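Local atomic coordinates of phytase (Debaryomyces castellii, PDB entry 2GFI), a protein that hydrolyses phytate (inositol hexakisphosphate) as a 3-phytase with acid phosphatase activity, a member of the histidine acid phosphatase family. Residues 192-203 against 446-456; 295-306 against 337-347. All coordinates share one frame; numbering follows the deposited sequence.

Overall arrangement
From the N terminus, the chain first reaches strand 189-194 of the central mixed sheet and the loop after it, the first half of contact 1. About 240 residues later the segment 446-456, a loop following helix 442-445, returns to run alongside that strand end, so contact 1 closes a long loop near the C terminus. Contact 2 is nested within it: the end of helix 277-295 and the start of helix 302-318 meet helix 333-343, with strand 326-331 between them along the chain. Contacts 1 and 2 do not touch: the centres of contacts 1 and 2 lie about 23 Å apart, and the nearest atoms of contacts 1 and 2 about 7 Å. Contact 1 ties the C-terminal region to the sheet, contact 2 joins helices beside it.

Contact 1 (192-203 against 446-456). With NAG (2-acetamido-2-deoxy-beta-D-glucopyranose), chain D.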
loop_
_atom_site.group_PDB
_atom_site.type_symbol
_atom_site.label_atom_id
_atom_site.label_comp_id
_atom_site.label_asym_id
_atom_site.label_seq_id
_atom_site.Cartn_x
_atom_site.Cartn_y
_atom_site.Cartn_z
ATOM N N ASN A 192 -17.345 35.823 2.527
ATOM C CA ASN A 192 -18.063 36.594 1.547
ATOM C C ASN A 192 -18.825 35.641 0.675
ATOM O O ASN A 192 -18.244 34.827 -0.033
ATOM C CB ASN A 192 -17.065 37.439 0.755
ATOM C CG ASN A 192 -16.154 38.222 1.673
ATOM O OD1 ASN A 192 -16.611 39.099 2.404
ATOM N ND2 ASN A 192 -14.878 37.850 1.712
ATOM N N ILE A 193 -20.142 35.710 0.790
ATOM C CA ILE A 193 -21.031 34.825 0.110
ATOM C C ILE A 193 -21.483 35.584 -1.103
ATOM O O ILE A 193 -22.179 36.580 -0.993
ATOM C CB ILE A 193 -22.241 34.488 0.989
ATOM C CG1 ILE A 193 -21.816 34.080 2.395
ATOM C CG2 ILE A 193 -23.105 33.393 0.335
ATOM C CD1 ILE A 193 -23.000 33.848 3.319
ATOM N N ILE A 194 -21.103 35.090 -2.266
ATOM C CA ILE A 194 -21.306 35.760 -3.516
ATOM C C ILE A 194 -22.437 35.024 -4.192
ATOM O O ILE A 194 -22.356 33.807 -4.484
ATOM C CB ILE A 194 -19.993 35.684 -4.325
ATOM C CG1 ILE A 194 -18.902 36.437 -3.566
ATOM C CG2 ILE A 194 -20.141 36.273 -5.697
ATOM C CD1 ILE A 194 -17.642 35.678 -3.604
ATOM N N SER A 195 -23.498 35.776 -4.442
ATOM C CA SER A 195 -24.726 35.211 -4.896
ATOM C C SER A 195 -24.540 34.563 -6.270
ATOM O O SER A 195 -23.735 35.013 -7.112
ATOM C CB SER A 195 -25.817 36.284 -4.898
ATOM O OG SER A 195 -26.933 35.890 -5.697
ATOM N N GLU A 196 -25.301 33.503 -6.483
ATOM C CA GLU A 196 -25.337 32.856 -7.792
ATOM C C GLU A 196 -26.355 33.493 -8.750
ATOM O O GLU A 196 -26.481 33.087 -9.917
ATOM C CB GLU A 196 -25.592 31.357 -7.633
ATOM C CG GLU A 196 -24.489 30.647 -6.883
ATOM C CD GLU A 196 -24.666 29.152 -6.883
ATOM O OE1 GLU A 196 -25.571 28.658 -7.591
ATOM O OE2 GLU A 196 -23.898 28.473 -6.178
ATOM N N ASP A 197 -27.075 34.488 -8.246
ATOM C CA ASP A 197 -27.950 35.303 -9.080
ATOM C C ASP A 197 -27.234 35.786 -10.334
ATOM O O ASP A 197 -26.094 36.275 -10.291
ATOM C CB ASP A 197 -28.520 36.495 -8.296
ATOM C CG ASP A 197 -29.536 36.079 -7.234
ATOM O OD1 ASP A 197 -29.986 34.901 -7.263
ATOM O OD2 ASP A 197 -29.936 36.850 -6.320
ATOM N N ALA A 198 -27.927 35.609 -11.450
ATOM C CA ALA A 198 -27.515 36.122 -12.733
ATOM C C ALA A 198 -27.227 37.628 -12.723
ATOM O O ALA A 198 -26.421 38.099 -13.531
ATOM C CB ALA A 198 -28.565 35.786 -13.776
ATOM N N ASP A 199 -27.852 38.386 -11.813
ATOM C CA ASP A 199 -27.628 39.851 -11.791
ATOM C C ASP A 199 -26.236 40.217 -11.270
ATOM O O ASP A 199 -25.859 41.396 -11.231
ATOM C CB ASP A 199 -28.746 40.618 -11.042
ATOM C CG ASP A 199 -28.917 40.173 -9.589
ATOM O OD1 ASP A 199 -28.039 39.466 -9.040
ATOM O OD2 ASP A 199 -29.911 40.498 -8.900
ATOM N N MET A 200 -25.479 39.198 -10.853
ATOM C CA MET A 200 -24.128 39.400 -10.338
ATOM C C MET A 200 -23.184 39.589 -11.511
ATOM O O MET A 200 -22.075 40.087 -11.349
ATOM C CB MET A 200 -23.692 38.209 -9.478
ATOM C CG MET A 200 -24.391 38.133 -8.099
ATOM S SD MET A 200 -24.176 39.633 -7.095
ATOM C CE MET A 200 -22.580 39.350 -6.313
ATOM N N GLY A 201 -23.643 39.211 -12.701
ATOM C CA GLY A 201 -22.814 39.227 -13.890
ATOM C C GLY A 201 -21.495 38.511 -13.623
ATOM O O GLY A 201 -21.470 37.388 -13.068
ATOM N N ALA A 202 -20.411 39.188 -13.977
ATOM C CA ALA A 202 -19.084 38.655 -13.878
ATOM C C ALA A 202 -18.534 38.758 -12.458
ATOM O O ALA A 202 -17.491 38.161 -12.143
ATOM C CB ALA A 202 -18.165 39.368 -14.861
ATOM N N ASN A 203 -19.223 39.501 -11.596
ATOM C CA ASN A 203 -18.765 39.654 -10.224
ATOM C C ASN A 203 -19.333 38.533 -9.375
ATOM O O ASN A 203 -20.210 38.738 -8.541
ATOM C CB ASN A 203 -19.136 41.009 -9.646
ATOM C CG ASN A 203 -18.559 41.196 -8.280
ATOM O OD1 ASN A 203 -17.400 40.837 -8.042
ATOM N ND2 ASN A 203 -19.362 41.703 -7.354
ATOM N N TYR A 446 -14.823 43.591 -1.074
ATOM C CA TYR A 446 -15.613 42.791 -0.124
ATOM C C TYR A 446 -15.668 43.410 1.286
ATOM O O TYR A 446 -16.530 43.051 2.115
ATOM C CB TYR A 446 -15.112 41.337 -0.051
ATOM C CG TYR A 446 -13.781 41.172 0.663
ATOM C CD1 TYR A 446 -13.710 41.004 2.051
ATOM C CD2 TYR A 446 -12.593 41.187 -0.055
ATOM C CE1 TYR A 446 -12.481 40.859 2.690
ATOM C CE2 TYR A 446 -11.373 41.032 0.567
ATOM C CZ TYR A 446 -11.312 40.885 1.925
ATOM O OH TYR A 446 -10.054 40.772 2.495
ATOM N N GLU A 447 -14.729 44.305 1.577
ATOM C CA GLU A 447 -14.790 45.016 2.834
ATOM C C GLU A 447 -15.734 46.227 2.805
ATOM O O GLU A 447 -16.112 46.729 3.854
ATOM C CB GLU A 447 -13.398 45.335 3.363
ATOM C CG GLU A 447 -12.860 44.205 4.253
ATOM C CD GLU A 447 -11.387 44.356 4.639
ATOM O OE1 GLU A 447 -10.576 45.016 3.914
ATOM O OE2 GLU A 447 -11.022 43.785 5.695
ATOM N N THR A 448 -16.144 46.658 1.607
ATOM C CA THR A 448 -17.119 47.759 1.452
ATOM C C THR A 448 -18.466 47.301 0.877
ATOM O O THR A 448 -19.520 47.833 1.259
ATOM C CB THR A 448 -16.545 48.958 0.634
ATOM O OG1 THR A 448 -16.206 48.541 -0.693
ATOM C CG2 THR A 448 -15.217 49.436 1.209
ATOM N N THR A 449 -18.442 46.328 -0.037
ATOM C CA THR A 449 -19.667 45.628 -0.416
ATOM C C THR A 449 -19.940 44.507 0.581
ATOM O O THR A 449 -19.059 43.763 0.979
ATOM C CB THR A 449 -19.569 45.086 -1.843
ATOM O OG1 THR A 449 -19.421 46.181 -2.745
ATOM C CG2 THR A 449 -20.881 44.440 -2.313
ATOM N N ASN A 450 -21.183 44.409 0.998
ATOM C CA ASN A 450 -21.615 43.334 1.856
ATOM C C ASN A 450 -22.009 42.143 0.960
ATOM O O ASN A 450 -23.083 42.136 0.337
ATOM C CB ASN A 450 -22.788 43.831 2.713
ATOM C CG ASN A 450 -23.244 42.815 3.744
ATOM O OD1 ASN A 450 -22.494 41.890 4.096
ATOM N ND2 ASN A 450 -24.488 42.974 4.239
ATOM N N TYR A 451 -21.116 41.158 0.849
ATOM C CA TYR A 451 -21.459 39.936 0.127
ATOM C C TYR A 451 -22.078 38.955 1.088
ATOM O O TYR A 451 -21.380 38.238 1.789
ATOM C CB TYR A 451 -20.254 39.336 -0.571
ATOM C CG TYR A 451 -19.771 40.179 -1.705
ATOM C CD1 TYR A 451 -20.475 40.229 -2.915
ATOM C CD2 TYR A 451 -18.631 40.949 -1.567
ATOM C CE1 TYR A 451 -20.029 41.015 -3.964
ATOM C CE2 TYR A 451 -18.187 41.734 -2.598
ATOM C CZ TYR A 451 -18.878 41.770 -3.794
ATOM O OH TYR A 451 -18.400 42.564 -4.826
ATOM N N THR A 452 -23.405 38.939 1.134
ATOM C CA THR A 452 -24.072 38.152 2.144
ATOM C C THR A 452 -25.337 37.418 1.691
ATOM O O THR A 452 -26.278 37.241 2.473
ATOM C CB THR A 452 -24.308 38.984 3.396
ATOM O OG1 THR A 452 -24.708 38.100 4.459
ATOM C CG2 THR A 452 -25.505 39.978 3.216
ATOM N N ALA A 453 -25.338 36.946 0.451
ATOM C CA ALA A 453 -26.495 36.227 -0.089
ATOM C C ALA A 453 -26.944 35.123 0.840
ATOM O O ALA A 453 -26.132 34.522 1.551
ATOM C CB ALA A 453 -26.182 35.667 -1.431
ATOM N N SER A 454 -28.235 34.842 0.813
ATOM C CA SER A 454 -28.793 33.786 1.614
ATOM C C SER A 454 -28.565 32.429 0.923
ATOM O O SER A 454 -28.562 32.339 -0.305
ATOM C CB SER A 454 -30.291 34.065 1.847
ATOM O OG SER A 454 -31.065 33.480 0.813
ATOM N N LEU A 455 -28.377 31.374 1.713
ATOM C CA LEU A 455 -28.019 30.062 1.164
ATOM C C LEU A 455 -29.148 29.412 0.391
ATOM O O LEU A 455 -30.290 29.383 0.866
ATOM C CB LEU A 455 -27.507 29.122 2.267
ATOM C CG LEU A 455 -26.284 29.681 3.032
ATOM C CD1 LEU A 455 -25.823 28.730 4.115
ATOM C CD2 LEU A 455 -25.112 30.155 2.110
ATOM N N ILE A 456 -28.832 28.890 -0.791
ATOM C CA ILE A 456 -29.760 28.025 -1.521
ATOM C C ILE A 456 -29.412 26.517 -1.477
ATOM O O ILE A 456 -28.242 26.107 -1.404
ATOM C CB ILE A 456 -29.917 28.492 -2.974
ATOM C CG1 ILE A 456 -28.539 28.450 -3.682
ATOM C CG2 ILE A 456 -30.659 29.881 -2.995
ATOM C CD1 ILE A 456 -28.535 28.932 -5.090
HETATM C C1 NAG D . -28.720 42.234 -14.795
HETATM C C2 NAG D . -29.405 43.058 -15.904
HETATM C C3 NAG D . -30.920 42.835 -16.033
HETATM C C4 NAG D . -31.306 41.362 -15.812
HETATM C C5 NAG D . -30.663 40.916 -14.489
HETATM C C6 NAG D . -31.187 39.584 -13.926
HETATM C C7 NAG D . -28.467 45.199 -16.545
HETATM C C8 NAG D . -28.035 46.577 -16.125
HETATM N N2 NAG D . -29.181 44.475 -15.679
HETATM O O3 NAG D . -31.352 43.315 -17.295
HETATM O O4 NAG D . -32.713 41.178 -15.802
HETATM O O5 NAG D . -29.254 40.919 -14.682
HETATM O O6 NAG D . -30.965 38.512 -14.815
HETATM O O7 NAG D . -28.163 44.771 -17.652
HETATM O O HOH W 1 -18.658 40.977 2.068
#
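Backbone bonds join Ile193 to the returning chain: Ile193 N donates to Tyr451 O at 3.0 Å, and Ala453 N gives Ile193 O a weak bond of 3.5 Å. They make a single bridge, with no strand in 446-456. Among side chains, Asn203 ND2 donates to Tyr451 OH at 2.8 Å, nearly straight (162°), with the hydroxyl close to the amide plane and the amide turned 64° from the ring. Asp445 also bonds this hydroxyl, while Asn203 OD1 takes the backbone N of Thr441 and Phe442, so both ends of the amide are held. One water accepts from Tyr451 N and donates toward Asn192 OD1 and Tyr446 O, bridging the chains. Apolar groups flank the phenol on parts of its rim and one face: Met200 CE comes to the ring edge in plane, 3.8 Å from Tyr451 CE1, brought there by a chain bent at chi2 and chi3; within the ring's own segment, Thr449 CG2 lies over one face, offset toward the rim. The Asn192 amide meets the Tyr446 ring obliquely, ND2 3.4 Å from CD1, their planes 54° apart. Farther along, Ser195 CB packs on Ala453 CB at 3.5 Å, and Ile193 CG2 touches Ala453 and Leu455. Ser195 OG accepts from Asp197 N in an ST turn, and Glu196, bonded to Ser163, has its side chain about 8 Å from that of the predicted nucleophile His70. The arrangement is a C-terminal loop laid along the end of strand 189-194, parallel partner of strand 158-163 in the alpha/beta domain of a histidine acid phosphatase.

Contact 2 (295-306 against 337-347); sequences NSAGNNMTRVIG and EIFHSAIGILI
Asn295 ND2 donates to Glu337 OE2 at 2.7 Å, reaching the oxygen on its syn side, 32° out of the carboxylate plane; the amide and carboxylate planes stand 74° apart. The other oxygen, OE1, is hydrogen-bonded to Tyr363 OH, so both carboxylate oxygens have a partner. Replacing Glu337 by an alanine would remove the carboxylate and is likely to leave Asn295 ND2 without its acceptor and Tyr363 OH without this partner, the Asn295 amide then being freer to turn. The second direct polar link is Ser341 OG to Thr302 OG1, 2.7 Å, with the serine as donor. Thr302 OG1 sits between its own N and carbonyl carbon, where it also lies 2.8 Å from Ser296 O. A water joins Ser296 OG to Glu337 O, donating to the latter. Packing centres on Ile338, a knob among Asn295, Thr302, Ile305 and Gly306. Its CG2 methyl, anti to the backbone N, meets Ile305 CG2 tightly at 3.5 Å. With only hydrogens on its CA, Gly306 lets Ile338 O approach to 3.2 Å from that CA in a CA-H...O contact, and Ala342 CB rests 3.4 Å from Gly306 C. Ala297 CB and Ile347 CG2 meet at the margin. The short helical segments 302-306 and 337-343 cross at -99°, axes 7.0 Å apart, in a knob-into-hole contact, Ile338 being the knob and Gly306 part of its hole. Helix 333-343 begins with the predicted proton donor Asp333, whose side chain lies about 5 Å from that of Glu337, so this packing borders the probable active site of the histidine phosphatase fold.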
loop_
_atom_site.group_PDB
_atom_site.type_symbol
_atom_site.label_atom_id
_atom_site.label_comp_id
_atom_site.label_asym_id
_atom_site.label_seq_id
_atom_site.Cartn_x
_atom_site.Cartn_y
_atom_site.Cartn_z
ATOM N N ASN A 295 -19.276 22.364 -20.575
ATOM C CA ASN A 295 -18.585 23.190 -19.584
ATOM C C ASN A 295 -17.162 23.561 -19.933
ATOM O O ASN A 295 -16.502 24.222 -19.141
ATOM C CB ASN A 295 -18.543 22.494 -18.228
ATOM C CG ASN A 295 -19.879 21.959 -17.802
ATOM O OD1 ASN A 295 -20.909 22.550 -18.094
ATOM N ND2 ASN A 295 -19.866 20.826 -17.081
ATOM N N SER A 296 -16.686 23.110 -21.081
ATOM C CA SER A 296 -15.324 23.375 -21.466
ATOM C C SER A 296 -15.252 23.862 -22.914
ATOM O O SER A 296 -16.229 24.381 -23.455
ATOM C CB SER A 296 -14.488 22.116 -21.240
ATOM O OG SER A 296 -13.112 22.423 -21.176
ATOM N N ALA A 297 -14.105 23.688 -23.547
ATOM C CA ALA A 297 -13.825 24.306 -24.833
ATOM C C ALA A 297 -14.709 23.803 -25.981
ATOM O O ALA A 297 -14.699 24.377 -27.074
ATOM C CB ALA A 297 -12.328 24.153 -25.179
ATOM N N GLY A 298 -15.454 22.733 -25.741
ATOM C CA GLY A 298 -16.453 22.254 -26.705
ATOM C C GLY A 298 -17.542 23.296 -26.883
ATOM O O GLY A 298 -18.139 23.400 -27.933
ATOM N N ASN A 299 -17.802 24.069 -25.842
ATOM C CA ASN A 299 -18.818 25.099 -25.879
ATOM C C ASN A 299 -18.146 26.465 -26.071
ATOM O O ASN A 299 -17.301 26.870 -25.240
ATOM C CB ASN A 299 -19.661 25.069 -24.598
ATOM C CG ASN A 299 -20.887 25.975 -24.679
ATOM O OD1 ASN A 299 -20.762 27.193 -24.774
ATOM N ND2 ASN A 299 -22.083 25.379 -24.625
ATOM N N ASN A 300 -18.530 27.158 -27.158
ATOM C CA ASN A 300 -17.905 28.423 -27.546
ATOM C C ASN A 300 -17.995 29.527 -26.478
ATOM O O ASN A 300 -17.214 30.486 -26.496
ATOM C CB ASN A 300 -18.386 28.908 -28.952
ATOM C CG ASN A 300 -19.935 29.154 -29.063
ATOM O OD1 ASN A 300 -20.673 29.189 -28.066
ATOM N ND2 ASN A 300 -20.418 29.338 -30.321
ATOM N N MET A 301 -18.910 29.380 -25.526
ATOM C CA MET A 301 -19.136 30.440 -24.555
ATOM C C MET A 301 -18.290 30.371 -23.307
ATOM O O MET A 301 -18.191 31.346 -22.577
ATOM C CB MET A 301 -20.625 30.557 -24.194
ATOM C CG MET A 301 -21.453 31.264 -25.263
ATOM S SD MET A 301 -20.764 32.892 -25.734
ATOM C CE MET A 301 -21.059 33.786 -24.218
ATOM N N THR A 302 -17.648 29.234 -23.059
ATOM C CA THR A 302 -16.970 29.016 -21.772
ATOM C C THR A 302 -15.667 29.765 -21.637
ATOM O O THR A 302 -15.282 30.141 -20.526
ATOM C CB THR A 302 -16.726 27.525 -21.510
ATOM O OG1 THR A 302 -15.893 26.991 -22.557
ATOM C CG2 THR A 302 -18.057 26.747 -21.541
ATOM N N ARG A 303 -14.969 29.986 -22.749
ATOM C CA ARG A 303 -13.774 30.758 -22.629
ATOM C C ARG A 303 -14.068 32.165 -22.129
ATOM O O ARG A 303 -13.316 32.665 -21.265
ATOM C CB ARG A 303 -12.968 30.851 -23.890
ATOM C CG ARG A 303 -11.675 31.538 -23.513
ATOM C CD ARG A 303 -10.627 31.514 -24.500
ATOM N NE ARG A 303 -10.382 30.210 -25.071
ATOM C CZ ARG A 303 -9.234 29.899 -25.662
ATOM N NH1 ARG A 303 -8.244 30.798 -25.678
ATOM N NH2 ARG A 303 -9.065 28.696 -26.218
ATOM N N VAL A 304 -15.132 32.809 -22.652
ATOM C CA VAL A 304 -15.459 34.168 -22.178
ATOM C C VAL A 304 -15.843 34.150 -20.700
ATOM O O VAL A 304 -15.366 34.984 -19.939
ATOM C CB VAL A 304 -16.547 34.921 -23.017
ATOM C CG1 VAL A 304 -17.896 34.236 -22.944
ATOM C CG2 VAL A 304 -16.698 36.356 -22.482
ATOM N N ILE A 305 -16.695 33.194 -20.314
ATOM C CA ILE A 305 -17.100 33.033 -18.913
ATOM C C ILE A 305 -15.907 32.690 -18.014
ATOM O O ILE A 305 -15.696 33.347 -17.012
ATOM C CB ILE A 305 -18.198 31.963 -18.750
ATOM C CG1 ILE A 305 -19.446 32.321 -19.537
ATOM C CG2 ILE A 305 -18.551 31.798 -17.268
ATOM C CD1 ILE A 305 -20.363 31.118 -19.762
ATOM N N GLY A 306 -15.122 31.673 -18.380
ATOM C CA GLY A 306 -13.942 31.282 -17.602
ATOM C C GLY A 306 -12.922 32.388 -17.395
ATOM O O GLY A 306 -12.244 32.429 -16.369
ATOM N N GLU A 337 -14.772 24.114 -14.054
ATOM C CA GLU A 337 -14.531 23.585 -15.407
ATOM C C GLU A 337 -14.451 24.692 -16.408
ATOM O O GLU A 337 -13.557 24.709 -17.233
ATOM C CB GLU A 337 -15.612 22.619 -15.884
ATOM C CG GLU A 337 -15.243 21.202 -15.647
ATOM C CD GLU A 337 -16.149 20.249 -16.360
ATOM O OE1 GLU A 337 -15.626 19.427 -17.161
ATOM O OE2 GLU A 337 -17.369 20.323 -16.068
ATOM N N ILE A 338 -15.410 25.600 -16.338
ATOM C CA ILE A 338 -15.436 26.755 -17.212
ATOM C C ILE A 338 -14.205 27.632 -16.966
ATOM O O ILE A 338 -13.559 28.073 -17.903
ATOM C CB ILE A 338 -16.757 27.533 -17.007
ATOM C CG1 ILE A 338 -17.963 26.672 -17.463
ATOM C CG2 ILE A 338 -16.685 28.899 -17.684
ATOM C CD1 ILE A 338 -19.306 27.164 -16.960
ATOM N N PHE A 339 -13.867 27.853 -15.702
ATOM C CA PHE A 339 -12.600 28.497 -15.348
ATOM C C PHE A 339 -11.440 27.848 -16.109
ATOM O O PHE A 339 -10.691 28.545 -16.784
ATOM C CB PHE A 339 -12.404 28.446 -13.820
ATOM C CG PHE A 339 -11.189 29.167 -13.308
ATOM C CD1 PHE A 339 -10.511 30.113 -14.075
ATOM C CD2 PHE A 339 -10.749 28.932 -12.006
ATOM C CE1 PHE A 339 -9.394 30.792 -13.545
ATOM C CE2 PHE A 339 -9.603 29.599 -11.486
ATOM C CZ PHE A 339 -8.952 30.534 -12.254
ATOM N N HIS A 340 -11.334 26.519 -16.046
ATOM C CA HIS A 340 -10.287 25.748 -16.757
ATOM C C HIS A 340 -10.356 25.815 -18.256
ATOM O O HIS A 340 -9.339 25.690 -18.939
ATOM C CB HIS A 340 -10.267 24.270 -16.308
ATOM C CG HIS A 340 -9.483 24.055 -15.052
ATOM N ND1 HIS A 340 -8.141 23.710 -15.059
ATOM C CD2 HIS A 340 -9.831 24.204 -13.756
ATOM C CE1 HIS A 340 -7.706 23.634 -13.815
ATOM N NE2 HIS A 340 -8.710 23.933 -13.005
ATOM N N SER A 341 -11.555 26.029 -18.783
ATOM C CA SER A 341 -11.687 26.327 -20.213
ATOM C C SER A 341 -10.823 27.549 -20.574
ATOM O O SER A 341 -10.178 27.580 -21.622
ATOM C CB SER A 341 -13.141 26.596 -20.558
ATOM O OG SER A 341 -13.325 26.484 -21.943
ATOM N N ALA A 342 -10.796 28.544 -19.691
ATOM C CA ALA A 342 -9.942 29.673 -19.933
ATOM C C ALA A 342 -8.504 29.446 -19.464
ATOM O O ALA A 342 -7.594 29.890 -20.153
ATOM C CB ALA A 342 -10.529 30.945 -19.354
ATOM N N ILE A 343 -8.283 28.792 -18.320
ATOM C CA ILE A 343 -6.904 28.457 -17.879
ATOM C C ILE A 343 -6.156 27.711 -18.959
ATOM O O ILE A 343 -4.998 28.017 -19.256
ATOM C CB ILE A 343 -6.861 27.625 -16.568
ATOM C CG1 ILE A 343 -7.472 28.408 -15.391
ATOM C CG2 ILE A 343 -5.408 27.244 -16.236
ATOM C CD1 ILE A 343 -7.928 27.541 -14.206
ATOM N N GLY A 344 -6.805 26.724 -19.559
ATOM C CA GLY A 344 -6.222 26.081 -20.716
ATOM C C GLY A 344 -5.069 25.133 -20.475
ATOM O O GLY A 344 -4.340 24.816 -21.388
ATOM N N ILE A 345 -4.914 24.623 -19.272
ATOM C CA ILE A 345 -3.847 23.650 -19.014
ATOM C C ILE A 345 -4.300 22.182 -19.076
ATOM O O ILE A 345 -3.485 21.265 -19.195
ATOM C CB ILE A 345 -3.161 23.970 -17.672
ATOM C CG1 ILE A 345 -4.188 23.950 -16.543
ATOM C CG2 ILE A 345 -2.483 25.317 -17.782
ATOM C CD1 ILE A 345 -3.565 24.011 -15.163
ATOM N N LEU A 346 -5.597 21.949 -18.963
ATOM C CA LEU A 346 -6.103 20.581 -19.027
ATOM C C LEU A 346 -7.120 20.422 -20.162
ATOM O O LEU A 346 -7.973 19.529 -20.141
ATOM C CB LEU A 346 -6.641 20.145 -17.665
ATOM C CG LEU A 346 -5.533 19.879 -16.636
ATOM C CD1 LEU A 346 -6.130 19.750 -15.258
ATOM C CD2 LEU A 346 -4.726 18.618 -16.995
ATOM N N ILE A 347 -6.969 21.286 -21.169
ATOM C CA ILE A 347 -7.875 21.361 -22.323
ATOM C C ILE A 347 -7.218 20.729 -23.566
ATOM O O ILE A 347 -6.107 21.085 -23.930
ATOM C CB ILE A 347 -8.291 22.869 -22.574
ATOM C CG1 ILE A 347 -8.819 23.519 -21.293
ATOM C CG2 ILE A 347 -9.290 23.010 -23.731
ATOM C CD1 ILE A 347 -9.854 22.698 -20.528
HETATM O O HOH W 2 -12.492 22.772 -18.643
#